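Local coordinates for protein putative peptidase (Bacteroides fragilis, PDB 5DYN) that acts as a cysteine protease of the clostripain (C11) family and probably activates the B. fragilis toxin, this chain being its C-terminal part, at residues S84-Y87 and D88-S92; L160-F163 and I164-I167; N194-A197 and Y198-M201; T230-Y233 and K234-W238. All coordinates share one frame; numbering follows the deposited sequence.

How the contacts relate
The four contacts follow one another along the C-terminal part of this clostripain-family protease, each closing before the next opens. Contact 1 lies on helix 78-92, contact 2 on helix 160-167, contact 3 in the hairpin of strands 185-196 and 200-203 at one margin of the five-stranded mixed sheet, and contact 4 on the short helix 231-236. Contacts 2 and 4 form one touching pair, Phe163 CE2 packing 3.9 Å from Trp238 CZ2. Contacts 1 and 3 are neighbours without touching, about 7 Å between nearest atoms; contact 4 lies across the chain's centre from both. Contact 1 includes one residue of a sodium site, contact 4 two of another.

Contact 1. Residues S84-Y87 and D88-S92. With NA (sodium ion), chain F.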
# COMPACT_ATOMS: atom_id res chain seq x y z
N SER B 84 2.80 -13.39 -1.67
CA SER B 84 3.60 -14.55 -1.28
C SER B 84 5.01 -14.48 -1.86
O SER B 84 5.98 -14.84 -1.18
CB SER B 84 2.92 -15.85 -1.71
OG SER B 84 2.70 -15.88 -3.11
N CYS B 85 5.13 -14.01 -3.10
CA CYS B 85 6.45 -13.81 -3.71
C CYS B 85 7.27 -12.80 -2.93
O CYS B 85 8.42 -13.06 -2.59
CB CYS B 85 6.31 -13.34 -5.16
SG CYS B 85 5.89 -14.63 -6.34
N TYR B 86 6.66 -11.66 -2.64
CA TYR B 86 7.28 -10.60 -1.86
C TYR B 86 7.78 -11.16 -0.53
O TYR B 86 8.93 -10.95 -0.15
CB TYR B 86 6.29 -9.47 -1.60
CG TYR B 86 6.91 -8.12 -1.28
CD1 TYR B 86 6.51 -6.97 -1.95
CD2 TYR B 86 7.90 -8.01 -0.32
CE1 TYR B 86 7.06 -5.74 -1.65
CE2 TYR B 86 8.47 -6.78 -0.02
CZ TYR B 86 8.05 -5.66 -0.69
OH TYR B 86 8.61 -4.44 -0.39
N TYR B 87 6.90 -11.89 0.16
CA TYR B 87 7.22 -12.42 1.48
C TYR B 87 8.30 -13.50 1.44
O TYR B 87 9.25 -13.45 2.22
CB TYR B 87 5.97 -12.97 2.16
CG TYR B 87 6.30 -13.64 3.48
CD1 TYR B 87 6.58 -12.89 4.61
CD2 TYR B 87 6.35 -15.03 3.59
CE1 TYR B 87 6.88 -13.49 5.81
CE2 TYR B 87 6.66 -15.64 4.79
CZ TYR B 87 6.92 -14.86 5.90
OH TYR B 87 7.23 -15.45 7.10
N ASP B 88 8.12 -14.49 0.56
CA ASP B 88 9.03 -15.64 0.50
C ASP B 88 10.47 -15.22 0.26
O ASP B 88 11.40 -15.83 0.79
CB ASP B 88 8.59 -16.61 -0.60
CG ASP B 88 7.36 -17.41 -0.21
OD1 ASP B 88 7.10 -17.57 1.00
OD2 ASP B 88 6.64 -17.88 -1.12
N TYR B 89 10.65 -14.17 -0.53
CA TYR B 89 11.99 -13.66 -0.85
C TYR B 89 12.72 -13.18 0.40
O TYR B 89 13.87 -13.54 0.64
CB TYR B 89 11.89 -12.52 -1.86
CG TYR B 89 13.24 -12.04 -2.36
CD1 TYR B 89 13.83 -12.62 -3.47
CD2 TYR B 89 13.91 -11.00 -1.72
CE1 TYR B 89 15.06 -12.18 -3.94
CE2 TYR B 89 15.13 -10.55 -2.18
CZ TYR B 89 15.70 -11.15 -3.29
OH TYR B 89 16.92 -10.71 -3.76
N TYR B 90 12.04 -12.36 1.19
CA TYR B 90 12.66 -11.76 2.36
C TYR B 90 12.72 -12.71 3.54
O TYR B 90 13.57 -12.55 4.42
CB TYR B 90 11.93 -10.48 2.76
CG TYR B 90 12.22 -9.29 1.87
CD1 TYR B 90 13.26 -8.42 2.17
CD2 TYR B 90 11.46 -9.04 0.74
CE1 TYR B 90 13.53 -7.33 1.37
CE2 TYR B 90 11.72 -7.95 -0.07
CZ TYR B 90 12.76 -7.10 0.25
OH TYR B 90 13.03 -6.01 -0.55
N GLN B 91 11.84 -13.70 3.57
CA GLN B 91 11.85 -14.66 4.66
C GLN B 91 12.99 -15.67 4.45
O GLN B 91 13.55 -16.19 5.42
CB GLN B 91 10.50 -15.38 4.80
CG GLN B 91 10.22 -16.46 3.77
CD GLN B 91 10.76 -17.82 4.17
OE1 GLN B 91 11.16 -18.03 5.32
NE2 GLN B 91 10.79 -18.75 3.22
N SER B 92 13.34 -15.91 3.19
CA SER B 92 14.43 -16.83 2.86
C SER B 92 15.77 -16.25 3.29
O SER B 92 16.69 -16.98 3.65
CB SER B 92 14.44 -17.13 1.36
OG SER B 92 13.28 -17.84 0.98
NA NA F . 15.51 -10.47 5.20
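Gln91 CB sits over one face of the Tyr87 ring, 4.0 Å from the ring centroid and 23° off its normal, which qualifies as a CH-pi contact offset toward the rim. The Tyr90 ring is bounded differently: its neighbour Tyr89 places CD2 above one face, while Tyr86 O lies in the ring plane at the edge, 3.3 Å from Tyr90 CD2. Tyr86 and Tyr90, one helical turn apart, hold their rings 25° from parallel but slid apart, with centroids 5.6 Å distant. Overlap is therefore slight, and the contact concentrates on Tyr86 CE2 and Tyr90 CE2 at 3.5 Å. The first torsions differ: Tyr86 CG stands opposite the backbone N, whereas Tyr90 CG turns beside its own N (chi1 -76°), back toward Tyr86.

Backbone bonds tie the turns together, Asp88 N donating to Ser84 O at 2.8 Å and Gln91 N to Tyr87 O at 2.9 Å. Ser92 folds its hydroxyl back onto the helix, OG donating to Asp88 O at 2.8 Å from the face of that carbonyl plane opposite to Ser92 N. Tyr90 O binds a sodium ion at 3.0 Å, a site completed by Trp105 and Gly108.

Helix 78-92 packs between strand 185-196, where Tyr87 lies on Tyr187 and Lys189, and helix 65-72, which Cys85 and Tyr89 meet. Hydrogen bonds of Tyr86 OH to Asp31 OD1 and of Tyr90 OH to Gly62 O secure the tyrosine ends against strand 25-31 and the loop before helix 65-72.

Contact 2. Residues L160-F163 and I164-I167; sequences LDRF and IYQI
An i to i+3 cation-pi stack on helix 160-167 joins Arg162 to Tyr165, set on a regular alpha-helical backbone; Tyr165 N to Asp161 O, at 2.9 Å, is one of its four i to i+4 bonds. The two side chains run alongside, in the same direction. Arg162 CZ stands 4.2 Å from the Tyr165 ring centroid and 25° off the ring normal, and the guanidinium and ring planes are 25° apart, with NH1 over the ring centre and NH2 closest to Tyr165 CD1, at 3.5 Å. Bends at chi2 (-67°) and chi3 of the arginine swing its head back to reach this position.

On another side of the helix, apolar groups face the protein: Leu160 CD1 meets Ile164 CG1 at 4.1 Å, and Phe163 CE1 meets Ile167 CG2 at 3.7 Å. Leu160 and Ile164 pack on Trp177 of helix 172-182, while the Phe163 ring meets Phe140 edge to face. Asp161 OD1 bonds Tyr174 OH and OD2 pairs with Lys209, a charge that probably helps to keep the carboxylate ionised. The guanidinium's rotation is fixed by a side-on grip in its own plane: Arg162 NE and NH2 both donate to Asp161 OD2, at 3.0 and 3.1 Å.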
# COMPACT_ATOMS: atom_id res chain seq x y z
N LEU B 160 -5.72 -2.75 13.67
CA LEU B 160 -7.16 -2.53 13.84
C LEU B 160 -7.82 -3.62 14.68
O LEU B 160 -8.58 -3.33 15.60
CB LEU B 160 -7.84 -2.43 12.47
CG LEU B 160 -9.37 -2.36 12.49
CD1 LEU B 160 -9.84 -1.08 13.15
CD2 LEU B 160 -9.93 -2.48 11.08
N ASP B 161 -7.52 -4.87 14.35
CA ASP B 161 -8.13 -6.00 15.04
C ASP B 161 -7.80 -6.02 16.54
O ASP B 161 -8.68 -6.23 17.37
CB ASP B 161 -7.69 -7.32 14.41
CG ASP B 161 -8.13 -8.52 15.21
OD1 ASP B 161 -9.29 -8.95 15.05
OD2 ASP B 161 -7.31 -9.04 16.00
N ARG B 162 -6.54 -5.79 16.87
CA ARG B 162 -6.12 -5.80 18.27
C ARG B 162 -6.70 -4.61 19.03
O ARG B 162 -6.95 -4.70 20.24
CB ARG B 162 -4.60 -5.81 18.38
CG ARG B 162 -3.95 -7.10 17.90
CD ARG B 162 -4.29 -8.27 18.81
NE ARG B 162 -5.56 -8.90 18.46
CZ ARG B 162 -6.14 -9.86 19.17
NH1 ARG B 162 -5.58 -10.31 20.28
NH2 ARG B 162 -7.30 -10.37 18.76
N PHE B 163 -6.93 -3.51 18.33
CA PHE B 163 -7.54 -2.33 18.94
C PHE B 163 -9.01 -2.58 19.28
O PHE B 163 -9.46 -2.22 20.37
CB PHE B 163 -7.41 -1.12 18.01
CG PHE B 163 -8.22 0.07 18.45
CD1 PHE B 163 -7.92 0.74 19.62
CD2 PHE B 163 -9.28 0.52 17.68
CE1 PHE B 163 -8.66 1.83 20.03
CE2 PHE B 163 -10.03 1.62 18.08
CZ PHE B 163 -9.72 2.27 19.25
N ILE B 164 -9.75 -3.19 18.36
CA ILE B 164 -11.15 -3.52 18.61
C ILE B 164 -11.22 -4.55 19.73
O ILE B 164 -12.11 -4.50 20.58
CB ILE B 164 -11.86 -4.05 17.34
CG1 ILE B 164 -11.80 -3.01 16.22
CG2 ILE B 164 -13.31 -4.37 17.64
CD1 ILE B 164 -12.52 -1.72 16.55
N TYR B 165 -10.27 -5.48 19.73
CA TYR B 165 -10.18 -6.49 20.77
C TYR B 165 -9.96 -5.86 22.14
O TYR B 165 -10.54 -6.29 23.14
CB TYR B 165 -9.06 -7.48 20.46
CG TYR B 165 -8.96 -8.63 21.44
CD1 TYR B 165 -9.67 -9.80 21.22
CD2 TYR B 165 -8.16 -8.54 22.57
CE1 TYR B 165 -9.58 -10.86 22.11
CE2 TYR B 165 -8.08 -9.59 23.47
CZ TYR B 165 -8.79 -10.74 23.23
OH TYR B 165 -8.71 -11.79 24.11
N GLN B 166 -9.11 -4.84 22.18
CA GLN B 166 -8.78 -4.15 23.41
C GLN B 166 -10.00 -3.47 24.02
O GLN B 166 -10.32 -3.67 25.20
CB GLN B 166 -7.67 -3.12 23.16
CG GLN B 166 -7.08 -2.50 24.42
CD GLN B 166 -5.96 -3.34 25.01
OE1 GLN B 166 -6.08 -4.56 25.13
NE2 GLN B 166 -4.86 -2.68 25.36
N ILE B 167 -10.69 -2.67 23.22
CA ILE B 167 -11.80 -1.86 23.72
C ILE B 167 -13.05 -2.68 24.01
O ILE B 167 -13.92 -2.24 24.76
CB ILE B 167 -12.16 -0.73 22.73
CG1 ILE B 167 -12.74 -1.31 21.44
CG2 ILE B 167 -10.93 0.12 22.42
CD1 ILE B 167 -13.17 -0.26 20.45

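Contact 3. Residues N194-A197 and Y198-M201; sequences NYSA and YAGM
Met201 reaches alongside Tyr195 in the beta hairpin of strands 185-196 and 200-203, where the two residues form an antiparallel non-hydrogen-bonded pair with CA atoms 4.3 Å apart. Its CB lies 4.0 Å from Asn194 O. The bend at chi2 sets SD beside Tyr195 CB at 3.7 Å. The sulfur is also 5.3 Å from the Tyr195 ring centroid and 85° off the ring normal, an edge-on Met-aromatic contact. At the tip, the bend at chi3 turns CE back to Asn194 O at 3.3 Å, so most of the side chain hugs the opposing strand.

In the backbone, Met201 CA approaches Asn194 O at 3.2 Å in a CA-H...O contact. Nearer the turn, Ser196 and Gly200 are a hydrogen-bonded pair: Ser196 N donates to Gly200 O, and Gly200 N to Ser196 O. Gly200 has a positive phi (97°) where the chain enters strand 200-203 after the three-residue loop 197-199. Glu57 braces this end from outside, bonding Ala197 N and Ser196 OG. With OG opposite its own backbone N, the serine also takes two of the loop's amides, Ser196 OG accepting from Tyr198 N at 3.2 Å and Ala199 N at 3.1 Å.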
# COMPACT_ATOMS: atom_id res chain seq x y z
N ASN B 194 10.58 -7.16 11.92
CA ASN B 194 10.81 -6.34 10.74
C ASN B 194 11.86 -5.29 11.03
O ASN B 194 12.24 -5.08 12.19
CB ASN B 194 9.52 -5.66 10.28
CG ASN B 194 8.55 -6.61 9.60
OD1 ASN B 194 8.68 -7.83 9.68
ND2 ASN B 194 7.56 -6.05 8.92
N TYR B 195 12.34 -4.61 10.00
CA TYR B 195 13.30 -3.54 10.20
C TYR B 195 12.65 -2.16 10.09
O TYR B 195 11.91 -1.88 9.14
CB TYR B 195 14.45 -3.64 9.19
CG TYR B 195 15.37 -2.44 9.23
CD1 TYR B 195 16.34 -2.32 10.22
CD2 TYR B 195 15.27 -1.43 8.28
CE1 TYR B 195 17.19 -1.23 10.26
CE2 TYR B 195 16.12 -0.34 8.31
CZ TYR B 195 17.07 -0.24 9.30
OH TYR B 195 17.92 0.85 9.34
N SER B 196 12.94 -1.31 11.06
CA SER B 196 12.53 0.08 11.02
C SER B 196 13.75 0.97 10.80
O SER B 196 14.75 0.85 11.51
CB SER B 196 11.81 0.47 12.31
OG SER B 196 11.52 1.86 12.34
N ALA B 197 13.67 1.87 9.82
CA ALA B 197 14.76 2.80 9.55
C ALA B 197 14.85 3.87 10.64
O ALA B 197 15.76 4.70 10.65
CB ALA B 197 14.59 3.44 8.19
N TYR B 198 13.90 3.84 11.57
CA TYR B 198 13.85 4.81 12.65
C TYR B 198 14.21 4.19 13.99
O TYR B 198 14.86 4.83 14.82
CB TYR B 198 12.45 5.44 12.71
CG TYR B 198 12.02 6.05 11.40
CD1 TYR B 198 12.34 7.36 11.07
CD2 TYR B 198 11.30 5.30 10.47
CE1 TYR B 198 11.95 7.92 9.87
CE2 TYR B 198 10.90 5.85 9.26
CZ TYR B 198 11.23 7.16 8.97
OH TYR B 198 10.85 7.71 7.77
N ALA B 199 13.80 2.94 14.20
CA ALA B 199 13.99 2.28 15.50
C ALA B 199 14.84 1.01 15.42
O ALA B 199 15.31 0.51 16.44
CB ALA B 199 12.64 1.97 16.12
N GLY B 200 15.02 0.48 14.21
CA GLY B 200 15.78 -0.75 14.04
C GLY B 200 14.88 -1.96 13.94
O GLY B 200 13.69 -1.84 13.61
N MET B 201 15.44 -3.13 14.20
CA MET B 201 14.64 -4.35 14.23
C MET B 201 13.61 -4.25 15.35
O MET B 201 13.95 -3.90 16.48
CB MET B 201 15.53 -5.58 14.43
CG MET B 201 16.50 -5.84 13.29
SD MET B 201 15.67 -6.06 11.70
CE MET B 201 14.59 -7.44 12.05

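Contact 4. Residues T230-Y233 and K234-W238. With NA (sodium ion), chain G.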
# COMPACT_ATOMS: atom_id res chain seq x y z
N THR B 230 -11.04 11.88 6.47
CA THR B 230 -11.04 10.57 5.83
C THR B 230 -12.47 10.07 5.68
O THR B 230 -13.33 10.37 6.51
CB THR B 230 -10.21 9.54 6.61
OG1 THR B 230 -10.82 9.27 7.87
CG2 THR B 230 -8.81 10.06 6.85
N GLU B 231 -12.73 9.32 4.61
CA GLU B 231 -14.06 8.77 4.38
C GLU B 231 -14.36 7.63 5.36
O GLU B 231 -15.51 7.36 5.69
CB GLU B 231 -14.20 8.28 2.94
CG GLU B 231 -13.87 9.34 1.89
CD GLU B 231 -14.76 10.57 1.99
OE1 GLU B 231 -15.92 10.44 2.43
OE2 GLU B 231 -14.29 11.67 1.63
N TRP B 232 -13.30 6.96 5.81
CA TRP B 232 -13.46 5.88 6.78
C TRP B 232 -14.00 6.42 8.10
O TRP B 232 -14.87 5.81 8.71
CB TRP B 232 -12.14 5.15 7.01
CG TRP B 232 -12.18 4.19 8.16
CD1 TRP B 232 -11.67 4.40 9.41
CD2 TRP B 232 -12.78 2.89 8.18
NE1 TRP B 232 -11.91 3.30 10.20
CE2 TRP B 232 -12.59 2.36 9.47
CE3 TRP B 232 -13.45 2.12 7.23
CZ2 TRP B 232 -13.04 1.09 9.84
CZ3 TRP B 232 -13.91 0.86 7.59
CH2 TRP B 232 -13.70 0.36 8.89
N TYR B 233 -13.49 7.57 8.51
CA TYR B 233 -13.97 8.24 9.72
C TYR B 233 -15.48 8.43 9.70
O TYR B 233 -16.16 8.17 10.70
CB TYR B 233 -13.27 9.60 9.89
CG TYR B 233 -13.95 10.53 10.87
CD1 TYR B 233 -13.64 10.50 12.22
CD2 TYR B 233 -14.90 11.45 10.44
CE1 TYR B 233 -14.25 11.35 13.12
CE2 TYR B 233 -15.52 12.31 11.33
CZ TYR B 233 -15.19 12.25 12.66
OH TYR B 233 -15.81 13.10 13.55
N LYS B 234 -16.00 8.88 8.57
CA LYS B 234 -17.42 9.21 8.43
C LYS B 234 -18.32 7.98 8.57
O LYS B 234 -19.48 8.11 8.98
CB LYS B 234 -17.66 9.90 7.09
CG LYS B 234 -16.90 11.21 6.93
CD LYS B 234 -16.87 11.69 5.49
CE LYS B 234 -15.99 12.92 5.33
NZ LYS B 234 -15.71 13.25 3.90
N VAL B 235 -17.80 6.81 8.25
CA VAL B 235 -18.61 5.59 8.24
C VAL B 235 -18.20 4.56 9.29
O VAL B 235 -18.87 3.56 9.47
CB VAL B 235 -18.57 4.90 6.85
CG1 VAL B 235 -19.21 5.79 5.79
CG2 VAL B 235 -17.14 4.55 6.46
N SER B 236 -17.09 4.82 9.99
CA SER B 236 -16.56 3.84 10.94
C SER B 236 -17.25 3.91 12.30
O SER B 236 -17.19 2.95 13.06
CB SER B 236 -15.06 4.05 11.13
OG SER B 236 -14.79 5.36 11.57
N GLY B 237 -17.87 5.04 12.60
CA GLY B 237 -18.52 5.24 13.88
C GLY B 237 -17.75 6.18 14.78
O GLY B 237 -18.22 6.53 15.87
N TRP B 238 -16.57 6.59 14.34
CA TRP B 238 -15.71 7.49 15.10
C TRP B 238 -16.41 8.82 15.41
O TRP B 238 -16.19 9.40 16.47
CB TRP B 238 -14.40 7.77 14.36
CG TRP B 238 -13.31 6.80 14.68
CD1 TRP B 238 -12.72 5.91 13.82
CD2 TRP B 238 -12.67 6.61 15.94
NE1 TRP B 238 -11.76 5.18 14.48
CE2 TRP B 238 -11.71 5.60 15.78
CE3 TRP B 238 -12.82 7.21 17.20
CZ2 TRP B 238 -10.89 5.16 16.83
CZ3 TRP B 238 -12.01 6.77 18.24
CH2 TRP B 238 -11.06 5.76 18.05
NA NA G . -10.41 3.59 12.36
O HOH W 1 -18.37 7.95 12.25
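Trp232 and Trp238 converge on one sodium ion, which lies in the plane of each indole at its edge, 2.6 Å from Trp232 NE1 and 3.0 Å from Trp238 NE1. Thr213 and Tyr227 complete the set of ligands with their side-chain oxygens.

One step out, Ser236 CB covers a face of Trp232, 3.5 Å from the centroid of the five-membered ring and 21° off its normal, a CH-pi contact. Tyr233 CD1 packs on Trp238 CB at 3.6 Å, the two side chains crossing at about a right angle. A water bridges the backbone, donating to Tyr233 O at 2.7 Å and accepting weakly from Gly237 N; Gly237, the first residue to leave the helix, has a positive phi (107°), consistent with the turn that leads to Trp238.

Farther out, Thr230 is the N-cap of helix 231-236, its OG1 accepting from Tyr233 N at 3.2 Å. OG1 also bonds Tyr227 O, which ties the cap to a sodium ligand, and Thr230 packs on Trp122 of the other protein chain. Helices 38-43 and 119-127 cover Trp232.

An indole nitrogen has no in-plane lone pair to offer, and each N-H here, lying in its ring plane, would direct its hydrogen at the ion; the oxygens of Thr213 and Tyr227 are the more plausible sodium donors, and the modelled sodium may be another species.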